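Local coordinates for protein RNA-dependent RNA polymerase (Qualyub virus, PDB 6DX1) that probably acts as a cysteine protease of the viral ovarian tumor (vOTU) family, removing ubiquitin from host proteins through a domain of the viral polymerase, at residues V115-C120 and I130-G135. Numbering follows the deposited sequence.
Sequences VIFWKC and IRWGDG
Phe-117 and Trp-132 meet on the helix 101-111 side of an antiparallel beta hairpin, strands 114-120 and 125-132, in the central sheet of the OTU-like cysteine protease fold. The indole turns its benzo edge to the phenyl face in an edge-to-face pair, planes at 57°, with Trp-132 CZ3 over the middle of the ring. Both CG atoms stand anti to their own carbonyl carbons, which brings the two rings together diagonally across the strands. Apolar rings suit this place between sheet and helix, where small Ala-104 touches both. Beta-branched Ile-130 fills in beside them, its CG2 lying 3.5 Å from Phe-117 CB. Underneath, two hydrogen-bonded pairs, Val-115 with Trp-132 and Phe-117 with Ile-130, each close a ring of two backbone bonds.

On the other face the strands touch more lightly: buried Ile-116 runs its CG1 alongside CG of partly exposed Arg-131 at 4.1 Å. Arg-131 NE is hydrogen-bonded to Ser-18 OG, and its guanidinium makes a cation-pi contact with Trp-10. Past the strand, Gly-133 has a positive phi (106°); a CB there would jam against Trp-132 O. The loop folds back until Arg-131 NH1 donates to Gly-135 O at 3.0 Å, in the guanidinium plane.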
loop_
_atom_site.group_PDB
_atom_site.type_symbol
_atom_site.label_atom_id
_atom_site.label_comp_id
_atom_site.label_asym_id
_atom_site.label_seq_id
_atom_site.Cartn_x
_atom_site.Cartn_y
_atom_site.Cartn_z
ATOM N N VAL A 115 3.827 -5.108 -1.003
ATOM C CA VAL A 115 2.653 -4.248 -1.131
ATOM C C VAL A 115 2.675 -3.660 -2.534
ATOM O O VAL A 115 3.706 -3.120 -2.959
ATOM C CB VAL A 115 2.654 -3.125 -0.072
ATOM C CG1 VAL A 115 1.439 -2.203 -0.253
ATOM C CG2 VAL A 115 2.700 -3.697 1.343
ATOM N N ILE A 116 1.554 -3.756 -3.256
ATOM C CA ILE A 116 1.473 -3.255 -4.626
ATOM C C ILE A 116 0.279 -2.319 -4.765
ATOM O O ILE A 116 -0.828 -2.650 -4.323
ATOM C CB ILE A 116 1.369 -4.394 -5.656
ATOM C CG1 ILE A 116 2.516 -5.385 -5.464
ATOM C CG2 ILE A 116 1.408 -3.815 -7.072
ATOM C CD1 ILE A 116 2.340 -6.640 -6.337
ATOM N N PHE A 117 0.514 -1.149 -5.365
ATOM C CA PHE A 117 -0.541 -0.227 -5.795
ATOM C C PHE A 117 -0.749 -0.399 -7.293
ATOM O O PHE A 117 0.170 -0.123 -8.079
ATOM C CB PHE A 117 -0.165 1.238 -5.555
ATOM C CG PHE A 117 0.068 1.640 -4.111
ATOM C CD1 PHE A 117 -0.172 0.782 -3.046
ATOM C CD2 PHE A 117 0.536 2.934 -3.844
ATOM C CE1 PHE A 117 0.053 1.209 -1.728
ATOM C CE2 PHE A 117 0.761 3.364 -2.538
ATOM C CZ PHE A 117 0.521 2.511 -1.482
ATOM N N TRP A 118 -1.961 -0.773 -7.694
ATOM C CA TRP A 118 -2.294 -0.965 -9.102
ATOM C C TRP A 118 -3.148 0.216 -9.560
ATOM O O TRP A 118 -4.284 0.381 -9.098
ATOM C CB TRP A 118 -3.039 -2.285 -9.295
ATOM C CG TRP A 118 -2.295 -3.534 -8.905
ATOM C CD1 TRP A 118 -2.539 -4.336 -7.814
ATOM C CD2 TRP A 118 -1.234 -4.167 -9.636
ATOM N NE1 TRP A 118 -1.678 -5.427 -7.819
ATOM C CE2 TRP A 118 -0.871 -5.339 -8.929
ATOM C CE3 TRP A 118 -0.547 -3.848 -10.817
ATOM C CZ2 TRP A 118 0.147 -6.198 -9.366
ATOM C CZ3 TRP A 118 0.467 -4.706 -11.250
ATOM C CH2 TRP A 118 0.804 -5.857 -10.528
ATOM N N LYS A 119 -2.610 1.019 -10.482
ATOM C CA LYS A 119 -3.273 2.245 -10.923
ATOM C C LYS A 119 -4.427 1.937 -11.869
ATOM O O LYS A 119 -4.245 1.258 -12.886
ATOM C CB LYS A 119 -2.265 3.158 -11.627
ATOM C CG LYS A 119 -2.880 4.432 -12.202
ATOM C CD LYS A 119 -1.850 5.182 -13.053
ATOM C CE LYS A 119 -2.391 6.535 -13.494
ATOM N NZ LYS A 119 -1.476 7.171 -14.478
ATOM N N CYS A 120 -5.612 2.473 -11.569
ATOM C CA CYS A 120 -6.786 2.193 -12.390
ATOM C C CYS A 120 -7.697 3.411 -12.364
ATOM O O CYS A 120 -8.115 3.836 -11.287
ATOM C CB CYS A 120 -7.529 0.951 -11.877
ATOM S SG CYS A 120 -9.116 0.605 -12.715
ATOM N N ILE A 130 3.107 0.121 -8.713
ATOM C CA ILE A 130 4.254 0.494 -7.893
ATOM C C ILE A 130 4.281 -0.473 -6.722
ATOM O O ILE A 130 3.232 -0.834 -6.178
ATOM C CB ILE A 130 4.206 1.971 -7.438
ATOM C CG1 ILE A 130 5.432 2.322 -6.597
ATOM C CG2 ILE A 130 2.949 2.278 -6.688
ATOM C CD1 ILE A 130 5.833 3.791 -6.736
ATOM N N ARG A 131 5.472 -0.939 -6.373
ATOM C CA ARG A 131 5.604 -2.114 -5.526
ATOM C C ARG A 131 6.655 -1.861 -4.460
ATOM O O ARG A 131 7.695 -1.262 -4.745
ATOM C CB ARG A 131 5.984 -3.320 -6.401
ATOM C CG ARG A 131 6.520 -4.542 -5.705
ATOM C CD ARG A 131 6.897 -5.578 -6.782
ATOM N NE ARG A 131 8.199 -5.320 -7.405
ATOM C CZ ARG A 131 9.030 -6.288 -7.774
ATOM N NH1 ARG A 131 8.676 -7.556 -7.590
ATOM N NH2 ARG A 131 10.208 -6.001 -8.319
ATOM N N TRP A 132 6.378 -2.310 -3.232
ATOM C CA TRP A 132 7.365 -2.335 -2.150
ATOM C C TRP A 132 7.606 -3.792 -1.786
ATOM O O TRP A 132 6.677 -4.478 -1.345
ATOM C CB TRP A 132 6.890 -1.541 -0.922
ATOM C CG TRP A 132 6.835 -0.080 -1.180
ATOM C CD1 TRP A 132 7.770 0.844 -0.824
ATOM C CD2 TRP A 132 5.803 0.637 -1.875
ATOM N NE1 TRP A 132 7.390 2.089 -1.248
ATOM C CE2 TRP A 132 6.187 1.994 -1.898
ATOM C CE3 TRP A 132 4.588 0.264 -2.471
ATOM C CZ2 TRP A 132 5.408 2.983 -2.493
ATOM C CZ3 TRP A 132 3.810 1.248 -3.068
ATOM C CH2 TRP A 132 4.229 2.593 -3.077
ATOM N N GLY A 133 8.836 -4.259 -1.975
ATOM C CA GLY A 133 9.180 -5.662 -1.824
ATOM C C GLY A 133 9.395 -6.342 -3.168
ATOM O O GLY A 133 9.162 -5.776 -4.235
ATOM N N ASP A 134 9.820 -7.609 -3.099
ATOM C CA ASP A 134 10.282 -8.348 -4.273
ATOM C C ASP A 134 9.314 -9.425 -4.755
ATOM O O ASP A 134 9.662 -10.187 -5.666
ATOM C CB ASP A 134 11.640 -9.001 -3.986
ATOM C CG ASP A 134 12.755 -7.991 -3.841
ATOM O OD1 ASP A 134 13.246 -7.808 -2.709
ATOM O OD2 ASP A 134 13.139 -7.374 -4.858
ATOM N N GLY A 135 8.123 -9.521 -4.179
ATOM C CA GLY A 135 7.208 -10.586 -4.529
ATOM C C GLY A 135 6.361 -10.255 -5.743
ATOM O O GLY A 135 6.445 -9.183 -6.348
#